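Local coordinates for cell divisionFtsK/SpoIIIE (Thermomonospora curvata, PDB 4NH0), which forms part of the ESX type VII secretion system, which exports proteins such as EsxA and EsxB, has weak intrinsic ATPase activity and might be its translocase subunit, at residues A[766-779]-A[800-814]. Numbering follows the deposited sequence.
Sequences GDVFLVVDNWLTLR and GIHVVLSSNKWSEFR
W775 and F813 meet just beyond the C-terminal ends of two adjacent parallel strands, 767-772 and 801-807, in the P-loop NTPase core of the second FtsK domain. F813 CE1 lies over one face of the indole, 3.4 Å from W775 CG, the F813 ring inclined 34° to the indole. With CG anti to the backbone N (chi1 -178°), the indole reaches back over the sheet, and its CZ3 comes 3.6 Å from L805 CD1. Replacing W775 by an alanine would probably leave F813 and the L805 methyls without their shared partner and open a gap beneath helix 775-781. R779, long enough to span from helix to backbone, bends at chi3 and delivers NH1 to E812 O at 2.8 Å, the oxygen near the guanidinium plane. Branched V771, V772 and V804 suit the extended strands, whose ladder includes a bond from V804 N to L770 O (2.8 Å). At the other end, H802 offers both a flat face, offset-stacked on F769 (centroids 4.5 Å apart), and ring nitrogens: NE2 donates to D767 OD2, whose position is less certain. Farther out, S806 touches K669 of the Walker A loop, D773 approaches the magnesium ion, R752 salt-bridges D767 OD2, and H802 ND1 hydrogen-bonds G657 O.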
ATOM      1  N   GLY A 766       4.314 -20.089   8.016  1.00 51.11           N
ATOM      2  CA  GLY A 766       4.645 -20.071   6.604  1.00 52.43           C
ATOM      3  C   GLY A 766       5.427 -18.810   6.296  1.00 54.43           C
ATOM      4  O   GLY A 766       6.488 -18.577   6.872  1.00 52.79           O
ATOM      5  N   ASP A 767       4.904 -17.993   5.387  1.00 54.68           N
ATOM      6  CA  ASP A 767       5.470 -16.674   5.137  1.00 48.37           C
ATOM      7  C   ASP A 767       4.801 -15.653   6.042  1.00 49.96           C
ATOM      8  O   ASP A 767       3.608 -15.389   5.916  1.00 59.20           O
ATOM      9  CB  ASP A 767       5.305 -16.273   3.672  1.00 53.05           C
ATOM     10  CG  ASP A 767       6.306 -16.953   2.766  1.00 56.15           C
ATOM     11  OD1 ASP A 767       6.023 -18.075   2.302  1.00 51.21           O
ATOM     12  OD2 ASP A 767       7.376 -16.365   2.514  1.00 40.39           O
ATOM     13  N   VAL A 768       5.574 -15.084   6.960  1.00 46.90           N
ATOM     14  CA  VAL A 768       5.030 -14.152   7.939  1.00 44.35           C
ATOM     15  C   VAL A 768       5.187 -12.709   7.480  1.00 53.24           C
ATOM     16  O   VAL A 768       6.253 -12.308   7.019  1.00 52.62           O
ATOM     17  CB  VAL A 768       5.705 -14.333   9.305  1.00 38.14           C
ATOM     18  CG1 VAL A 768       5.039 -13.456  10.346  1.00 45.12           C
ATOM     19  CG2 VAL A 768       5.638 -15.784   9.724  1.00 40.65           C
ATOM     20  N   PHE A 769       4.113 -11.936   7.604  1.00 56.10           N
ATOM     21  CA  PHE A 769       4.120 -10.537   7.200  1.00 40.54           C
ATOM     22  C   PHE A 769       3.877  -9.618   8.390  1.00 39.61           C
ATOM     23  O   PHE A 769       2.829  -9.683   9.032  1.00 66.43           O
ATOM     24  CB  PHE A 769       3.065 -10.287   6.122  1.00 43.68           C
ATOM     25  CG  PHE A 769       3.337 -11.000   4.830  1.00 44.08           C
ATOM     26  CD1 PHE A 769       2.925 -12.307   4.644  1.00 51.82           C
ATOM     27  CD2 PHE A 769       3.997 -10.360   3.798  1.00 37.22           C
ATOM     28  CE1 PHE A 769       3.175 -12.963   3.456  1.00 50.26           C
ATOM     29  CE2 PHE A 769       4.250 -11.013   2.608  1.00 42.07           C
ATOM     30  CZ  PHE A 769       3.837 -12.315   2.437  1.00 49.02           C
ATOM     31  N   LEU A 770       4.853  -8.767   8.683  1.00 38.16           N
ATOM     32  CA  LEU A 770       4.719  -7.779   9.746  1.00 41.47           C
ATOM     33  C   LEU A 770       4.294  -6.438   9.164  1.00 54.44           C
ATOM     34  O   LEU A 770       5.056  -5.794   8.444  1.00 59.10           O
ATOM     35  CB  LEU A 770       6.031  -7.634  10.517  1.00 30.38           C
ATOM     36  CG  LEU A 770       6.054  -6.578  11.622  1.00 41.79           C
ATOM     37  CD1 LEU A 770       5.061  -6.926  12.713  1.00 39.23           C
ATOM     38  CD2 LEU A 770       7.452  -6.435  12.194  1.00 55.69           C
ATOM     39  N   VAL A 771       3.071  -6.020   9.475  1.00 48.59           N
ATOM     40  CA  VAL A 771       2.512  -4.805   8.897  1.00 42.80           C
ATOM     41  C   VAL A 771       2.517  -3.639   9.878  1.00 50.48           C
ATOM     42  O   VAL A 771       2.025  -3.755  10.999  1.00 69.36           O
ATOM     43  CB  VAL A 771       1.071  -5.036   8.411  1.00 40.23           C
ATOM     44  CG1 VAL A 771       0.556  -3.807   7.684  1.00 46.31           C
ATOM     45  CG2 VAL A 771       1.007  -6.253   7.506  1.00 36.61           C
ATOM     46  N   VAL A 772       3.081  -2.517   9.446  1.00 53.39           N
ATOM     47  CA  VAL A 772       3.052  -1.286  10.225  1.00 48.19           C
ATOM     48  C   VAL A 772       2.406  -0.183   9.397  1.00 63.83           C
ATOM     49  O   VAL A 772       2.870   0.130   8.302  1.00 68.70           O
ATOM     50  CB  VAL A 772       4.460  -0.854  10.664  1.00 57.28           C
ATOM     51  CG1 VAL A 772       4.399   0.459  11.423  1.00 58.98           C
ATOM     52  CG2 VAL A 772       5.103  -1.934  11.517  1.00 61.49           C
ATOM     53  N   ASP A 773       1.334   0.402   9.920  1.00 65.99           N
ATOM     54  CA  ASP A 773       0.543   1.363   9.158  1.00 65.36           C
ATOM     55  C   ASP A 773       1.217   2.732   9.065  1.00 65.34           C
ATOM     56  O   ASP A 773       1.267   3.329   7.993  1.00 78.00           O
ATOM     57  CB  ASP A 773      -0.847   1.504   9.775  1.00 68.85           C
ATOM     58  CG  ASP A 773      -1.895   1.923   8.763  1.00 80.22           C
ATOM     59  OD1 ASP A 773      -1.520   2.476   7.709  1.00 70.14           O
ATOM     60  OD2 ASP A 773      -3.096   1.703   9.024  1.00 96.30           O
ATOM     61  N   ASN A 774       1.727   3.233  10.185  1.00 66.93           N
ATOM     62  CA  ASN A 774       2.431   4.511  10.189  1.00 70.12           C
ATOM     63  C   ASN A 774       3.797   4.369  10.836  1.00 74.20           C
ATOM     64  O   ASN A 774       3.921   4.392  12.060  1.00 84.83           O
ATOM     65  CB  ASN A 774       1.610   5.572  10.916  1.00 72.84           C
ATOM     66  CG  ASN A 774       2.083   6.984  10.644  1.00 68.64           C
ATOM     67  OD1 ASN A 774       3.253   7.223  10.350  1.00 66.15           O
ATOM     68  ND2 ASN A 774       1.165   7.937  10.753  1.00 82.11           N
ATOM     69  N   TRP A 775       4.819   4.227   9.999  1.00 64.28           N
ATOM     70  CA  TRP A 775       6.180   4.017  10.469  1.00 67.12           C
ATOM     71  C   TRP A 775       6.675   5.176  11.323  1.00 69.68           C
ATOM     72  O   TRP A 775       7.461   4.980  12.248  1.00 82.19           O
ATOM     73  CB  TRP A 775       7.116   3.809   9.283  1.00 65.16           C
ATOM     74  CG  TRP A 775       8.529   3.541   9.684  1.00 62.74           C
ATOM     75  CD1 TRP A 775       9.558   4.433   9.699  1.00 67.64           C
ATOM     76  CD2 TRP A 775       9.069   2.296  10.136  1.00 53.12           C
ATOM     77  NE1 TRP A 775      10.709   3.820  10.129  1.00 63.31           N
ATOM     78  CE2 TRP A 775      10.434   2.506  10.404  1.00 62.13           C
ATOM     79  CE3 TRP A 775       8.531   1.022  10.339  1.00 58.43           C
ATOM     80  CZ2 TRP A 775      11.268   1.493  10.864  1.00 60.58           C
ATOM     81  CZ3 TRP A 775       9.361   0.018  10.794  1.00 58.10           C
ATOM     82  CH2 TRP A 775      10.713   0.259  11.054  1.00 66.77           C
ATOM     83  N   LEU A 776       6.212   6.381  11.009  1.00 70.36           N
ATOM     84  CA  LEU A 776       6.596   7.565  11.764  1.00 73.74           C
ATOM     85  C   LEU A 776       6.142   7.452  13.214  1.00 72.26           C
ATOM     86  O   LEU A 776       6.906   7.733  14.135  1.00 71.11           O
ATOM     87  CB  LEU A 776       6.010   8.824  11.124  1.00 84.95           C
ATOM     88  CG  LEU A 776       6.358  10.149  11.804  1.00 72.18           C
ATOM     89  CD1 LEU A 776       7.860  10.377  11.789  1.00 66.77           C
ATOM     90  CD2 LEU A 776       5.628  11.301  11.134  1.00103.82           C
ATOM     91  N   THR A 777       4.895   7.031  13.404  1.00 70.52           N
ATOM     92  CA  THR A 777       4.335   6.839  14.736  1.00 66.67           C
ATOM     93  C   THR A 777       5.150   5.818  15.523  1.00 75.05           C
ATOM     94  O   THR A 777       5.333   5.951  16.732  1.00 73.48           O
ATOM     95  CB  THR A 777       2.867   6.374  14.665  1.00 68.09           C
ATOM     96  OG1 THR A 777       2.102   7.315  13.904  1.00 80.57           O
ATOM     97  CG2 THR A 777       2.270   6.254  16.058  1.00 69.97           C
ATOM     98  N   LEU A 778       5.648   4.804  14.823  1.00 80.66           N
ATOM     99  CA  LEU A 778       6.420   3.742  15.453  1.00 64.62           C
ATOM    100  C   LEU A 778       7.769   4.231  15.964  1.00 67.89           C
ATOM    101  O   LEU A 778       8.152   3.942  17.095  1.00 82.51           O
ATOM    102  CB  LEU A 778       6.634   2.585  14.479  1.00 67.96           C
ATOM    103  CG  LEU A 778       7.507   1.457  15.026  1.00 51.01           C
ATOM    104  CD1 LEU A 778       6.771   0.688  16.109  1.00 67.08           C
ATOM    105  CD2 LEU A 778       7.950   0.533  13.916  1.00 53.29           C
ATOM    106  N   ARG A 779       8.488   4.973  15.129  1.00 59.51           N
ATOM    107  CA  ARG A 779       9.828   5.430  15.484  1.00 74.39           C
ATOM    108  C   ARG A 779       9.800   6.642  16.411  1.00 78.31           C
ATOM    109  O   ARG A 779      10.823   7.288  16.630  1.00 76.11           O
ATOM    110  CB  ARG A 779      10.634   5.755  14.226  1.00 75.19           C
ATOM    111  CG  ARG A 779       9.966   6.748  13.294  1.00 78.98           C
ATOM    112  CD  ARG A 779      10.900   7.144  12.165  1.00 85.52           C
ATOM    113  NE  ARG A 779      12.170   7.653  12.673  1.00 89.40           N
ATOM    114  CZ  ARG A 779      13.092   8.247  11.922  1.00 98.48           C
ATOM    115  NH1 ARG A 779      12.886   8.413  10.624  1.00 89.36           N
ATOM    116  NH2 ARG A 779      14.219   8.678  12.472  1.00116.38           N
ATOM    117  N   GLY A 800      11.716 -16.174   5.080  1.00 51.35           N
ATOM    118  CA  GLY A 800      10.276 -16.053   4.952  1.00 52.04           C
ATOM    119  C   GLY A 800       9.621 -15.036   5.865  1.00 56.71           C
ATOM    120  O   GLY A 800       8.425 -15.127   6.141  1.00 57.56           O
ATOM    121  N   ILE A 801      10.395 -14.068   6.337  1.00 55.24           N
ATOM    122  CA  ILE A 801       9.839 -12.981   7.132  1.00 39.28           C
ATOM    123  C   ILE A 801       9.810 -11.705   6.301  1.00 49.83           C
ATOM    124  O   ILE A 801      10.850 -11.203   5.880  1.00 50.87           O
ATOM    125  CB  ILE A 801      10.637 -12.737   8.427  1.00 31.67           C
ATOM    126  CG1 ILE A 801      10.320 -13.813   9.468  1.00 36.61           C
ATOM    127  CG2 ILE A 801      10.299 -11.380   9.011  1.00 42.61           C
ATOM    128  CD1 ILE A 801      11.097 -15.093   9.301  1.00 49.73           C
ATOM    129  N   HIS A 802       8.609 -11.192   6.056  1.00 48.41           N
ATOM    130  CA  HIS A 802       8.443  -9.986   5.260  1.00 46.73           C
ATOM    131  C   HIS A 802       7.985  -8.824   6.127  1.00 47.81           C
ATOM    132  O   HIS A 802       7.243  -9.015   7.089  1.00 51.02           O
ATOM    133  CB  HIS A 802       7.428 -10.210   4.136  1.00 50.08           C
ATOM    134  CG  HIS A 802       7.665 -11.451   3.335  1.00 46.77           C
ATOM    135  ND1 HIS A 802       8.142 -11.422   2.043  1.00 57.34           N
ATOM    136  CD2 HIS A 802       7.474 -12.757   3.635  1.00 47.00           C
ATOM    137  CE1 HIS A 802       8.243 -12.656   1.585  1.00 61.42           C
ATOM    138  NE2 HIS A 802       7.845 -13.485   2.532  1.00 50.52           N
ATOM    139  N   VAL A 803       8.428  -7.621   5.783  1.00 58.42           N
ATOM    140  CA  VAL A 803       7.903  -6.420   6.417  1.00 56.23           C
ATOM    141  C   VAL A 803       7.059  -5.643   5.415  1.00 64.25           C
ATOM    142  O   VAL A 803       7.417  -5.519   4.243  1.00 64.29           O
ATOM    143  CB  VAL A 803       9.027  -5.517   6.978  1.00 56.52           C
ATOM    144  CG1 VAL A 803       9.744  -6.209   8.125  1.00 57.37           C
ATOM    145  CG2 VAL A 803      10.011  -5.127   5.890  1.00 53.67           C
ATOM    146  N   VAL A 804       5.918  -5.149   5.874  1.00 64.43           N
ATOM    147  CA  VAL A 804       5.067  -4.301   5.053  1.00 50.28           C
ATOM    148  C   VAL A 804       4.862  -2.981   5.780  1.00 55.62           C
ATOM    149  O   VAL A 804       3.985  -2.857   6.632  1.00 69.14           O
ATOM    150  CB  VAL A 804       3.711  -4.960   4.755  1.00 42.92           C
ATOM    151  CG1 VAL A 804       2.870  -4.060   3.868  1.00 45.91           C
ATOM    152  CG2 VAL A 804       3.916  -6.313   4.096  1.00 28.79           C
ATOM    153  N   LEU A 805       5.692  -2.001   5.444  1.00 59.71           N
ATOM    154  CA  LEU A 805       5.725  -0.746   6.179  1.00 59.46           C
ATOM    155  C   LEU A 805       5.118   0.399   5.382  1.00 71.90           C
ATOM    156  O   LEU A 805       5.304   0.493   4.169  1.00 71.36           O
ATOM    157  CB  LEU A 805       7.162  -0.407   6.566  1.00 62.23           C
ATOM    158  CG  LEU A 805       7.931  -1.555   7.221  1.00 58.56           C
ATOM    159  CD1 LEU A 805       9.384  -1.179   7.421  1.00 46.91           C
ATOM    160  CD2 LEU A 805       7.288  -1.940   8.540  1.00 58.83           C
ATOM    161  N   SER A 806       4.392   1.269   6.073  1.00 71.75           N
ATOM    162  CA  SER A 806       3.789   2.431   5.438  1.00 65.76           C
ATOM    163  C   SER A 806       4.022   3.693   6.259  1.00 64.51           C
ATOM    164  O   SER A 806       4.087   3.646   7.486  1.00 73.65           O
ATOM    165  CB  SER A 806       2.292   2.213   5.227  1.00 66.81           C
ATOM    166  OG  SER A 806       1.671   3.394   4.755  1.00 71.45           O
ATOM    167  N   SER A 807       4.149   4.818   5.567  1.00 68.13           N
ATOM    168  CA  SER A 807       4.348   6.106   6.216  1.00 77.37           C
ATOM    169  C   SER A 807       3.885   7.234   5.304  1.00 87.22           C
ATOM    170  O   SER A 807       3.353   6.987   4.222  1.00 85.11           O
ATOM    171  CB  SER A 807       5.816   6.298   6.596  1.00 75.65           C
ATOM    172  OG  SER A 807       6.009   7.527   7.271  1.00 82.13           O
ATOM    173  N   ASN A 808       4.089   8.472   5.740  1.00 87.42           N
ATOM    174  CA  ASN A 808       3.687   9.627   4.949  1.00 78.08           C
ATOM    175  C   ASN A 808       4.700   9.954   3.859  1.00 76.87           C
ATOM    176  O   ASN A 808       4.358  10.020   2.679  1.00 78.00           O
ATOM    177  CB  ASN A 808       3.480  10.844   5.850  1.00 87.86           C
ATOM    178  CG  ASN A 808       2.306  10.677   6.792  1.00 96.09           C
ATOM    179  OD1 ASN A 808       1.162  10.950   6.429  1.00 81.00           O
ATOM    180  ND2 ASN A 808       2.582  10.228   8.010  1.00103.86           N
ATOM    181  N   LYS A 809       5.950  10.155   4.262  1.00 75.56           N
ATOM    182  CA  LYS A 809       7.014  10.485   3.325  1.00 78.90           C
ATOM    183  C   LYS A 809       8.093   9.410   3.334  1.00 74.93           C
ATOM    184  O   LYS A 809       8.321   8.764   4.355  1.00 68.79           O
ATOM    185  CB  LYS A 809       7.627  11.843   3.669  1.00 89.50           C
ATOM    186  CG  LYS A 809       6.651  12.827   4.294  1.00 89.17           C
ATOM    187  CD  LYS A 809       7.366  14.075   4.782  1.00 88.00           C
ATOM    188  CE  LYS A 809       6.405  15.033   5.463  1.00 96.38           C
ATOM    189  NZ  LYS A 809       7.109  16.233   5.994  1.00107.11           N
ATOM    190  N   TRP A 810       8.759   9.223   2.199  1.00 76.75           N
ATOM    191  CA  TRP A 810       9.869   8.281   2.121  1.00 70.67           C
ATOM    192  C   TRP A 810      10.989   8.701   3.065  1.00 78.22           C
ATOM    193  O   TRP A 810      11.732   7.865   3.576  1.00 83.00           O
ATOM    194  CB  TRP A 810      10.404   8.175   0.690  1.00 80.40           C
ATOM    195  CG  TRP A 810       9.462   7.525  -0.278  1.00 87.12           C
ATOM    196  CD1 TRP A 810       8.890   8.099  -1.375  1.00 94.45           C
ATOM    197  CD2 TRP A 810       8.987   6.174  -0.240  1.00 81.87           C
ATOM    198  NE1 TRP A 810       8.089   7.191  -2.022  1.00 77.60           N
ATOM    199  CE2 TRP A 810       8.131   6.000  -1.345  1.00 69.09           C
ATOM    200  CE3 TRP A 810       9.201   5.094   0.623  1.00 81.21           C
ATOM    201  CZ2 TRP A 810       7.488   4.794  -1.608  1.00 64.86           C
ATOM    202  CZ3 TRP A 810       8.564   3.898   0.357  1.00 73.48           C
ATOM    203  CH2 TRP A 810       7.718   3.757  -0.747  1.00 64.92           C
ATOM    204  N   SER A 811      11.096  10.005   3.297  1.00 80.56           N
ATOM    205  CA  SER A 811      12.120  10.551   4.179  1.00 79.05           C
ATOM    206  C   SER A 811      11.887  10.150   5.633  1.00 84.81           C
ATOM    207  O   SER A 811      12.781  10.272   6.468  1.00 77.27           O
ATOM    208  CB  SER A 811      12.168  12.075   4.059  1.00 86.16           C
ATOM    209  OG  SER A 811      10.896  12.647   4.310  1.00 83.44           O
ATOM    210  N   GLU A 812      10.681   9.675   5.930  1.00 81.61           N
ATOM    211  CA  GLU A 812      10.350   9.233   7.280  1.00 73.74           C
ATOM    212  C   GLU A 812      10.924   7.846   7.539  1.00 72.01           C
ATOM    213  O   GLU A 812      11.089   7.437   8.688  1.00 89.51           O
ATOM    214  CB  GLU A 812       8.836   9.246   7.493  1.00 75.72           C
ATOM    215  CG  GLU A 812       8.230  10.639   7.409  1.00 87.43           C
ATOM    216  CD  GLU A 812       6.732  10.649   7.637  1.00 94.71           C
ATOM    217  OE1 GLU A 812       6.164   9.578   7.930  1.00 88.51           O
ATOM    218  OE2 GLU A 812       6.122  11.733   7.525  1.00 92.15           O
ATOM    219  N   PHE A 813      11.221   7.124   6.463  1.00 71.52           N
ATOM    220  CA  PHE A 813      11.984   5.888   6.564  1.00 67.46           C
ATOM    221  C   PHE A 813      13.464   6.229   6.599  1.00 68.73           C
ATOM    222  O   PHE A 813      13.940   7.004   5.771  1.00 86.04           O
ATOM    223  CB  PHE A 813      11.694   4.952   5.389  1.00 76.73           C
ATOM    224  CG  PHE A 813      10.328   4.333   5.420  1.00 54.58           C
ATOM    225  CD1 PHE A 813      10.006   3.380   6.371  1.00 64.35           C
ATOM    226  CD2 PHE A 813       9.371   4.687   4.486  1.00 61.81           C
ATOM    227  CE1 PHE A 813       8.754   2.803   6.394  1.00 65.87           C
ATOM    228  CE2 PHE A 813       8.117   4.114   4.506  1.00 70.24           C
ATOM    229  CZ  PHE A 813       7.809   3.172   5.462  1.00 71.46           C
ATOM    230  N   ARG A 814      14.191   5.662   7.554  1.00 68.12           N
ATOM    231  CA  ARG A 814      15.628   5.881   7.620  1.00 72.40           C
ATOM    232  C   ARG A 814      16.300   5.324   6.373  1.00 72.89           C
ATOM    233  O   ARG A 814      15.790   4.400   5.743  1.00 84.82           O
ATOM    234  CB  ARG A 814      16.223   5.245   8.877  1.00 82.39           C
ATOM    235  CG  ARG A 814      15.939   6.022  10.149  1.00 77.15           C
ATOM    236  CD  ARG A 814      16.876   5.614  11.272  1.00 87.62           C
ATOM    237  NE  ARG A 814      16.675   6.428  12.466  1.00 99.62           N
ATOM    238  CZ  ARG A 814      17.285   7.588  12.689  1.00 97.54           C
ATOM    239  NH1 ARG A 814      18.137   8.072  11.795  1.00109.25           N
ATOM    240  NH2 ARG A 814      17.044   8.264  13.802  1.00 96.98           N
TER